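Vacuolar-sorting protein BRO1 (Saccharomyces cerevisiae, PDB 1ZB1) helps concentrate and sort cargo proteins into multivesicular bodies and recruits the deubiquitinase DOA4 to endosomes, its Bro1 domain possibly binding SNF7. Local coordinates at residues K74-R85 with M357-Y368. Residues are numbered along the deposited sequence; the frame is centred on the assembly and turned at random.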
# COMPACT_ATOMS: atom_id res chain seq x y z
N LYS A 74 7.19 -11.39 14.04
CA LYS A 74 7.77 -12.49 14.82
C LYS A 74 6.99 -13.78 14.59
O LYS A 74 7.58 -14.87 14.47
CB LYS A 74 7.79 -12.13 16.31
CG LYS A 74 8.79 -11.03 16.64
CD LYS A 74 8.89 -10.74 18.14
CE LYS A 74 10.03 -9.77 18.42
NZ LYS A 74 10.13 -9.35 19.84
N TYR A 75 5.67 -13.68 14.53
CA TYR A 75 4.86 -14.87 14.30
C TYR A 75 5.10 -15.41 12.88
O TYR A 75 5.15 -16.62 12.68
CB TYR A 75 3.36 -14.57 14.51
CG TYR A 75 2.48 -15.80 14.42
CD1 TYR A 75 2.72 -16.92 15.22
CD2 TYR A 75 1.43 -15.87 13.50
CE1 TYR A 75 1.95 -18.08 15.10
CE2 TYR A 75 0.64 -17.03 13.38
CZ TYR A 75 0.92 -18.12 14.18
OH TYR A 75 0.19 -19.28 14.05
N TYR A 76 5.24 -14.52 11.90
CA TYR A 76 5.50 -14.97 10.53
C TYR A 76 6.84 -15.72 10.51
O TYR A 76 6.97 -16.77 9.87
CB TYR A 76 5.57 -13.79 9.54
CG TYR A 76 5.54 -14.23 8.07
CD1 TYR A 76 4.34 -14.28 7.36
CD2 TYR A 76 6.71 -14.61 7.41
CE1 TYR A 76 4.30 -14.72 6.03
CE2 TYR A 76 6.69 -15.05 6.08
CZ TYR A 76 5.48 -15.10 5.39
OH TYR A 76 5.44 -15.52 4.07
N SER A 77 7.83 -15.18 11.22
CA SER A 77 9.14 -15.82 11.28
C SER A 77 8.99 -17.25 11.78
O SER A 77 9.61 -18.17 11.24
CB SER A 77 10.11 -15.05 12.19
OG SER A 77 10.44 -13.80 11.63
N PHE A 78 8.18 -17.44 12.82
CA PHE A 78 7.95 -18.77 13.38
C PHE A 78 7.43 -19.69 12.29
O PHE A 78 7.87 -20.83 12.14
CB PHE A 78 6.92 -18.72 14.51
CG PHE A 78 6.43 -20.08 14.93
CD1 PHE A 78 7.18 -20.86 15.80
CD2 PHE A 78 5.26 -20.61 14.38
CE1 PHE A 78 6.77 -22.16 16.13
CE2 PHE A 78 4.85 -21.90 14.71
CZ PHE A 78 5.61 -22.68 15.58
N LEU A 79 6.45 -19.18 11.54
CA LEU A 79 5.81 -19.92 10.45
C LEU A 79 6.77 -20.25 9.32
O LEU A 79 6.72 -21.35 8.76
CB LEU A 79 4.66 -19.10 9.88
CG LEU A 79 3.19 -19.29 10.29
CD1 LEU A 79 3.03 -20.11 11.55
CD2 LEU A 79 2.59 -17.91 10.42
N GLU A 80 7.61 -19.29 8.96
CA GLU A 80 8.56 -19.48 7.86
C GLU A 80 9.56 -20.59 8.20
O GLU A 80 9.85 -21.46 7.37
CB GLU A 80 9.28 -18.17 7.54
CG GLU A 80 10.12 -18.23 6.27
CD GLU A 80 9.27 -18.47 5.02
OE1 GLU A 80 8.48 -19.44 5.01
OE2 GLU A 80 9.42 -17.71 4.05
N HIS A 81 10.09 -20.57 9.42
CA HIS A 81 11.04 -21.60 9.84
C HIS A 81 10.34 -22.95 9.93
O HIS A 81 10.94 -23.99 9.63
CB HIS A 81 11.66 -21.26 11.20
CG HIS A 81 12.76 -20.25 11.13
ND1 HIS A 81 12.63 -18.96 11.62
CD2 HIS A 81 14.02 -20.34 10.64
CE1 HIS A 81 13.76 -18.31 11.43
NE2 HIS A 81 14.62 -19.11 10.84
N LEU A 82 9.07 -22.95 10.35
CA LEU A 82 8.30 -24.19 10.46
C LEU A 82 8.13 -24.77 9.06
O LEU A 82 8.25 -25.98 8.85
CB LEU A 82 6.92 -23.91 11.07
CG LEU A 82 5.99 -25.11 11.26
CD1 LEU A 82 6.64 -26.15 12.16
CD2 LEU A 82 4.67 -24.64 11.86
N TYR A 83 7.85 -23.89 8.10
CA TYR A 83 7.66 -24.29 6.72
C TYR A 83 8.97 -24.79 6.10
O TYR A 83 8.95 -25.73 5.30
CB TYR A 83 7.11 -23.11 5.90
CG TYR A 83 6.92 -23.41 4.43
CD1 TYR A 83 7.85 -22.96 3.49
CD2 TYR A 83 5.81 -24.12 3.97
CE1 TYR A 83 7.67 -23.21 2.13
CE2 TYR A 83 5.62 -24.37 2.61
CZ TYR A 83 6.56 -23.92 1.70
OH TYR A 83 6.37 -24.15 0.35
N PHE A 84 10.09 -24.18 6.46
CA PHE A 84 11.39 -24.62 5.95
C PHE A 84 11.64 -26.06 6.39
O PHE A 84 12.22 -26.86 5.66
CB PHE A 84 12.55 -23.78 6.51
CG PHE A 84 12.62 -22.37 5.98
CD1 PHE A 84 12.09 -22.03 4.74
CD2 PHE A 84 13.29 -21.38 6.71
CE1 PHE A 84 12.22 -20.74 4.23
CE2 PHE A 84 13.43 -20.09 6.21
CZ PHE A 84 12.89 -19.76 4.96
N ARG A 85 11.19 -26.39 7.60
CA ARG A 85 11.38 -27.71 8.17
C ARG A 85 10.34 -28.77 7.80
O ARG A 85 10.69 -29.93 7.58
CB ARG A 85 11.48 -27.59 9.69
CG ARG A 85 12.68 -26.75 10.14
CD ARG A 85 12.61 -26.42 11.62
NE ARG A 85 13.81 -25.73 12.09
CZ ARG A 85 14.25 -24.56 11.62
NH1 ARG A 85 13.60 -23.94 10.65
NH2 ARG A 85 15.35 -24.02 12.13
N MET A 357 14.17 -13.19 11.84
CA MET A 357 14.42 -14.62 11.73
C MET A 357 15.34 -15.29 12.77
O MET A 357 15.01 -16.35 13.30
CB MET A 357 14.92 -14.94 10.32
CG MET A 357 13.90 -14.64 9.22
SD MET A 357 12.40 -15.67 9.28
CE MET A 357 12.96 -17.13 8.44
N GLN A 358 16.48 -14.67 13.06
CA GLN A 358 17.43 -15.24 14.03
C GLN A 358 16.88 -15.58 15.42
O GLN A 358 16.95 -16.73 15.85
CB GLN A 358 18.63 -14.30 14.19
CG GLN A 358 19.91 -14.81 13.56
CD GLN A 358 20.44 -16.08 14.22
OE1 GLN A 358 19.82 -17.14 14.14
NE2 GLN A 358 21.59 -15.97 14.87
N ASP A 359 16.35 -14.59 16.12
CA ASP A 359 15.83 -14.81 17.47
C ASP A 359 14.74 -15.88 17.54
O ASP A 359 14.68 -16.65 18.51
CB ASP A 359 15.30 -13.50 18.07
CG ASP A 359 16.41 -12.50 18.36
OD1 ASP A 359 17.47 -12.92 18.89
OD2 ASP A 359 16.23 -11.29 18.07
N VAL A 360 13.88 -15.92 16.53
CA VAL A 360 12.80 -16.90 16.49
C VAL A 360 13.32 -18.33 16.29
O VAL A 360 12.83 -19.26 16.92
CB VAL A 360 11.78 -16.55 15.37
CG1 VAL A 360 10.83 -17.72 15.14
CG2 VAL A 360 10.98 -15.32 15.79
N ALA A 361 14.31 -18.49 15.42
CA ALA A 361 14.87 -19.82 15.17
C ALA A 361 15.48 -20.40 16.44
O ALA A 361 15.37 -21.61 16.69
CB ALA A 361 15.93 -19.74 14.08
N ASN A 362 16.11 -19.56 17.24
CA ASN A 362 16.73 -20.02 18.47
C ASN A 362 15.71 -20.39 19.54
O ASN A 362 15.82 -21.43 20.19
CB ASN A 362 17.69 -18.96 19.03
CG ASN A 362 18.88 -18.73 18.12
OD1 ASN A 362 19.47 -19.68 17.59
ND2 ASN A 362 19.26 -17.47 17.95
N LYS A 363 14.72 -19.53 19.71
CA LYS A 363 13.69 -19.74 20.71
C LYS A 363 12.85 -21.00 20.48
O LYS A 363 12.50 -21.70 21.42
CB LYS A 363 12.77 -18.51 20.76
CG LYS A 363 11.67 -18.58 21.80
CD LYS A 363 10.92 -17.26 21.89
CE LYS A 363 9.78 -17.35 22.89
NZ LYS A 363 9.11 -16.04 23.17
N TYR A 364 12.54 -21.30 19.22
CA TYR A 364 11.69 -22.45 18.92
C TYR A 364 12.34 -23.73 18.39
O TYR A 364 11.64 -24.65 17.97
CB TYR A 364 10.58 -22.01 17.97
CG TYR A 364 9.68 -20.97 18.59
CD1 TYR A 364 9.82 -19.62 18.30
CD2 TYR A 364 8.72 -21.35 19.52
CE1 TYR A 364 9.03 -18.66 18.93
CE2 TYR A 364 7.93 -20.40 20.16
CZ TYR A 364 8.09 -19.06 19.86
OH TYR A 364 7.30 -18.14 20.51
N ASP A 365 13.67 -23.80 18.42
CA ASP A 365 14.37 -24.98 17.93
C ASP A 365 13.90 -26.30 18.56
O ASP A 365 13.71 -27.29 17.86
CB ASP A 365 15.88 -24.80 18.12
CG ASP A 365 16.67 -25.91 17.47
OD1 ASP A 365 17.03 -26.89 18.16
OD2 ASP A 365 16.93 -25.81 16.25
N SER A 366 13.72 -26.32 19.88
CA SER A 366 13.28 -27.53 20.57
C SER A 366 11.86 -27.92 20.14
O SER A 366 11.55 -29.10 19.97
CB SER A 366 13.32 -27.33 22.09
OG SER A 366 14.64 -27.05 22.53
N LEU A 367 11.00 -26.92 19.98
CA LEU A 367 9.63 -27.17 19.57
C LEU A 367 9.65 -27.82 18.18
O LEU A 367 9.00 -28.85 17.97
CB LEU A 367 8.83 -25.86 19.55
CG LEU A 367 7.34 -25.95 19.17
CD1 LEU A 367 6.61 -24.73 19.69
CD2 LEU A 367 7.20 -26.05 17.66
N TYR A 368 10.41 -27.23 17.26
CA TYR A 368 10.52 -27.76 15.89
C TYR A 368 11.03 -29.20 15.88
O TYR A 368 10.43 -30.08 15.25
CB TYR A 368 11.48 -26.90 15.06
CG TYR A 368 11.02 -25.47 14.77
CD1 TYR A 368 11.95 -24.43 14.70
CD2 TYR A 368 9.68 -25.17 14.52
CE1 TYR A 368 11.57 -23.13 14.39
CE2 TYR A 368 9.28 -23.86 14.21
CZ TYR A 368 10.24 -22.85 14.15
OH TYR A 368 9.87 -21.55 13.84
O HOH W 1 15.79 -23.49 14.94
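Tyr368 OH donates a hydrogen bond to the backbone carbonyl of Phe78, with OH and O 2.7 Å apart; the bond lies in the carbonyl plane on a lone pair, and the same oxygen also takes the helical N-H of Leu82. Tyr368 CD1 lies over one face of the Arg85 guanidinium, toward its rim. Arg85 NH1 turns back to His81 O (2.8 Å), while NH2 reaches weakly to a water that also bonds Ala361 O and Asp365 OD2.

Among the rings, Phe78 points its edge at the face of Tyr364 in a T-shaped pair (planes at 77°) and slides past Tyr368 with little overlap. Phe78 CG stands anti to the backbone N (chi1 168°), which swings the ring in among Val360, Tyr364, Leu367 and Tyr368.

The His81 imidazole is sandwiched by CH-pi contacts: Met357 CE lies 3.6 Å from the ring centroid over one face, Ala361 CB over the other. Bends at chi2 and chi3 curl the methionine to that face. Val360 wedges among Lys74, Ser77, Phe78 and His81, its CG2 3.7 Å from Ser77 CB.

In this knobs-into-holes packing segments 74-85 and 357-368 cross at -64°, joining helices 65-86 and 349-371 within the largely helical Bro1 domain.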